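Prolyl-tRNA synthetase (Giardia lamblia ATCC 50803, PDB 3IAL) probably catalyses the ATP-dependent attachment of L-proline to tRNA(Pro), by way of a prolyl-adenylate intermediate. Local coordinates at residues B[185-190]-B[222-227]. Sequence-based numbering, arbitrary orientation.
Sequences SQLSDY and YSEVSD
A single methyl group, CD2 of Leu-187, carries this contact, reaching from helix 180-201 to Tyr-222 and Glu-224 on strand 222-229. Leu-187 CD2 lies 3.4 Å from Tyr-222 OH and slightly farther from CE2, oblique to the ring. The two side chains approach from opposite directions: the leucine points at the strand, its chi1 of -91° off the staggered positions, while the tyrosine, with CG set between its backbone N and carbonyl carbon (chi1 62°), runs out to present its hydroxyl end. Glu-224 is the second partner. Its side chain is extended beyond CG, which carries the carboxylate out to the methyl; Leu-187 CD2 lies 3.8 Å from Glu-224 OE2 and about as far from CD and OE1.

Tyr-222 OH is hydrogen-bonded to Asn-243 and Glu-224 OE1 to Trp-191 NE1, one turn along the helix from Leu-187, so the carboxylate ties strand to helix. Arg-210 makes a cation-pi contact with the Tyr-222 ring and a weak, long ion pair with Glu-224 OE2.

Helix 180-201 thus packs on the antiparallel sheet of the class II synthetase core, where Leu-187 also touches Ile-241 and Thr-269. Leucine suits this buried place because it asks for no polar partner; Tyr-222 and Glu-224 are long enough to offer it carbon while their polar ends bond onward. Between these segments the attraction is mainly van der Waals, without a directional bond.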
ATOM      1  N   SER B 185      -1.182  26.924  -8.455  1.00 29.64           N
ATOM      2  CA  SER B 185       0.122  26.505  -7.925  1.00 29.98           C
ATOM      3  C   SER B 185       0.165  24.998  -7.616  1.00 30.36           C
ATOM      4  O   SER B 185       1.207  24.348  -7.788  1.00 28.75           O
ATOM      5  CB  SER B 185       0.478  27.309  -6.666  1.00 31.84           C
ATOM      6  OG  SER B 185       1.643  26.783  -6.040  1.00 38.10           O
ATOM      7  N   GLN B 186      -0.959  24.441  -7.165  1.00 28.43           N
ATOM      8  CA  GLN B 186      -1.019  23.002  -6.870  1.00 27.21           C
ATOM      9  C   GLN B 186      -0.747  22.139  -8.110  1.00 27.60           C
ATOM     10  O   GLN B 186      -0.107  21.094  -8.014  1.00 25.03           O
ATOM     11  CB  GLN B 186      -2.371  22.609  -6.279  1.00 25.13           C
ATOM     12  CG  GLN B 186      -2.390  21.205  -5.654  1.00 26.66           C
ATOM     13  CD  GLN B 186      -1.429  21.095  -4.493  1.00 26.71           C
ATOM     14  OE1 GLN B 186      -1.396  21.964  -3.632  1.00 26.14           O
ATOM     15  NE2 GLN B 186      -0.607  20.049  -4.490  1.00 27.24           N
ATOM     16  N   LEU B 187      -1.262  22.564  -9.259  1.00 27.90           N
ATOM     17  CA  LEU B 187      -1.026  21.843 -10.512  1.00 27.55           C
ATOM     18  C   LEU B 187       0.465  21.674 -10.808  1.00 28.49           C
ATOM     19  O   LEU B 187       0.894  20.595 -11.216  1.00 29.92           O
ATOM     20  CB  LEU B 187      -1.746  22.512 -11.682  1.00 26.00           C
ATOM     21  CG  LEU B 187      -3.173  22.027 -11.983  1.00 26.65           C
ATOM     22  CD1 LEU B 187      -4.053  21.908 -10.746  1.00 25.09           C
ATOM     23  CD2 LEU B 187      -3.820  22.945 -13.011  1.00 27.75           C
ATOM     24  N   SER B 188       1.254  22.723 -10.580  1.00 29.77           N
ATOM     25  CA  SER B 188       2.708  22.636 -10.731  1.00 29.62           C
ATOM     26  C   SER B 188       3.309  21.621  -9.762  1.00 29.06           C
ATOM     27  O   SER B 188       4.212  20.875 -10.136  1.00 28.01           O
ATOM     28  CB  SER B 188       3.376  23.994 -10.495  1.00 30.17           C
ATOM     29  OG  SER B 188       2.877  24.960 -11.395  1.00 38.49           O
ATOM     30  N   ASP B 189       2.822  21.598  -8.519  1.00 29.03           N
ATOM     31  CA  ASP B 189       3.287  20.600  -7.540  1.00 30.12           C
ATOM     32  C   ASP B 189       3.008  19.184  -8.027  1.00 29.03           C
ATOM     33  O   ASP B 189       3.854  18.305  -7.893  1.00 30.39           O
ATOM     34  CB  ASP B 189       2.648  20.814  -6.158  1.00 29.60           C
ATOM     35  CG  ASP B 189       3.268  21.972  -5.400  1.00 33.27           C
ATOM     36  OD1 ASP B 189       4.250  22.563  -5.900  1.00 35.92           O
ATOM     37  OD2 ASP B 189       2.782  22.285  -4.293  1.00 29.46           O
ATOM     38  N   TYR B 190       1.824  18.967  -8.594  1.00 28.91           N
ATOM     39  CA  TYR B 190       1.479  17.662  -9.153  1.00 28.37           C
ATOM     40  C   TYR B 190       2.448  17.320 -10.292  1.00 27.45           C
ATOM     41  O   TYR B 190       2.973  16.215 -10.342  1.00 27.52           O
ATOM     42  CB  TYR B 190       0.048  17.637  -9.705  1.00 29.00           C
ATOM     43  CG  TYR B 190      -1.105  17.773  -8.719  1.00 27.13           C
ATOM     44  CD1 TYR B 190      -1.098  17.155  -7.474  1.00 29.13           C
ATOM     45  CD2 TYR B 190      -2.247  18.472  -9.084  1.00 27.82           C
ATOM     46  CE1 TYR B 190      -2.196  17.273  -6.607  1.00 27.16           C
ATOM     47  CE2 TYR B 190      -3.326  18.589  -8.239  1.00 27.23           C
ATOM     48  CZ  TYR B 190      -3.307  17.994  -7.008  1.00 26.12           C
ATOM     49  OH  TYR B 190      -4.422  18.140  -6.204  1.00 23.60           O
ATOM     50  N   TYR B 222     -10.652  22.883 -16.277  1.00 27.68           N
ATOM     51  CA  TYR B 222      -9.733  22.496 -17.350  1.00 26.66           C
ATOM     52  C   TYR B 222      -8.904  21.304 -16.902  1.00 27.32           C
ATOM     53  O   TYR B 222      -8.826  20.999 -15.704  1.00 28.01           O
ATOM     54  CB  TYR B 222      -8.834  23.654 -17.817  1.00 25.53           C
ATOM     55  CG  TYR B 222      -7.894  24.222 -16.762  1.00 26.43           C
ATOM     56  CD1 TYR B 222      -8.302  25.249 -15.918  1.00 23.13           C
ATOM     57  CD2 TYR B 222      -6.599  23.743 -16.625  1.00 26.94           C
ATOM     58  CE1 TYR B 222      -7.455  25.771 -14.962  1.00 26.89           C
ATOM     59  CE2 TYR B 222      -5.734  24.270 -15.670  1.00 24.99           C
ATOM     60  CZ  TYR B 222      -6.172  25.280 -14.840  1.00 25.33           C
ATOM     61  OH  TYR B 222      -5.334  25.805 -13.881  1.00 28.24           O
ATOM     62  N   SER B 223      -8.313  20.624 -17.880  1.00 25.93           N
ATOM     63  CA  SER B 223      -7.599  19.376 -17.649  1.00 27.49           C
ATOM     64  C   SER B 223      -6.250  19.400 -18.345  1.00 27.04           C
ATOM     65  O   SER B 223      -6.146  19.803 -19.509  1.00 27.55           O
ATOM     66  CB  SER B 223      -8.431  18.191 -18.152  1.00 28.22           C
ATOM     67  OG  SER B 223      -9.507  17.920 -17.269  1.00 27.13           O
ATOM     68  N   GLU B 224      -5.222  19.006 -17.602  1.00 27.73           N
ATOM     69  CA  GLU B 224      -3.873  18.873 -18.115  1.00 28.00           C
ATOM     70  C   GLU B 224      -3.458  17.407 -18.046  1.00 27.55           C
ATOM     71  O   GLU B 224      -3.832  16.696 -17.108  1.00 26.47           O
ATOM     72  CB  GLU B 224      -2.917  19.728 -17.298  1.00 29.38           C
ATOM     73  CG  GLU B 224      -3.266  21.199 -17.327  1.00 33.20           C
ATOM     74  CD  GLU B 224      -2.304  22.051 -16.526  1.00 32.89           C
ATOM     75  OE1 GLU B 224      -1.424  21.492 -15.843  1.00 35.85           O
ATOM     76  OE2 GLU B 224      -2.436  23.291 -16.574  1.00 38.32           O
ATOM     77  N   VAL B 225      -2.691  16.969 -19.041  1.00 23.93           N
ATOM     78  CA  VAL B 225      -2.390  15.562 -19.224  1.00 24.30           C
ATOM     79  C   VAL B 225      -0.965  15.327 -19.707  1.00 26.41           C
ATOM     80  O   VAL B 225      -0.322  16.222 -20.263  1.00 27.21           O
ATOM     81  CB  VAL B 225      -3.349  14.917 -20.258  1.00 23.56           C
ATOM     82  CG1 VAL B 225      -4.783  15.018 -19.777  1.00 24.36           C
ATOM     83  CG2 VAL B 225      -3.180  15.558 -21.660  1.00 22.07           C
ATOM     84  N   SER B 226      -0.491  14.109 -19.475  1.00 27.10           N
ATOM     85  CA  SER B 226       0.728  13.605 -20.074  1.00 26.36           C
ATOM     86  C   SER B 226       0.332  12.500 -21.046  1.00 27.66           C
ATOM     87  O   SER B 226      -0.084  11.412 -20.630  1.00 28.48           O
ATOM     88  CB  SER B 226       1.687  13.071 -19.011  1.00 26.62           C
ATOM     89  OG  SER B 226       2.895  12.621 -19.616  1.00 27.51           O
ATOM     90  N   ASP B 227       0.423  12.806 -22.339  1.00 24.08           N
ATOM     91  CA  ASP B 227       0.162  11.840 -23.400  1.00 25.33           C
ATOM     92  C   ASP B 227       1.477  11.198 -23.843  1.00 24.40           C
ATOM     93  O   ASP B 227       2.319  11.859 -24.442  1.00 26.27           O
ATOM     94  CB  ASP B 227      -0.489  12.532 -24.603  1.00 23.17           C
ATOM     95  CG  ASP B 227      -1.973  12.705 -24.448  1.00 24.55           C
ATOM     96  OD1 ASP B 227      -2.581  12.059 -23.565  1.00 24.08           O
ATOM     97  OD2 ASP B 227      -2.549  13.476 -25.243  1.00 26.26           O
TER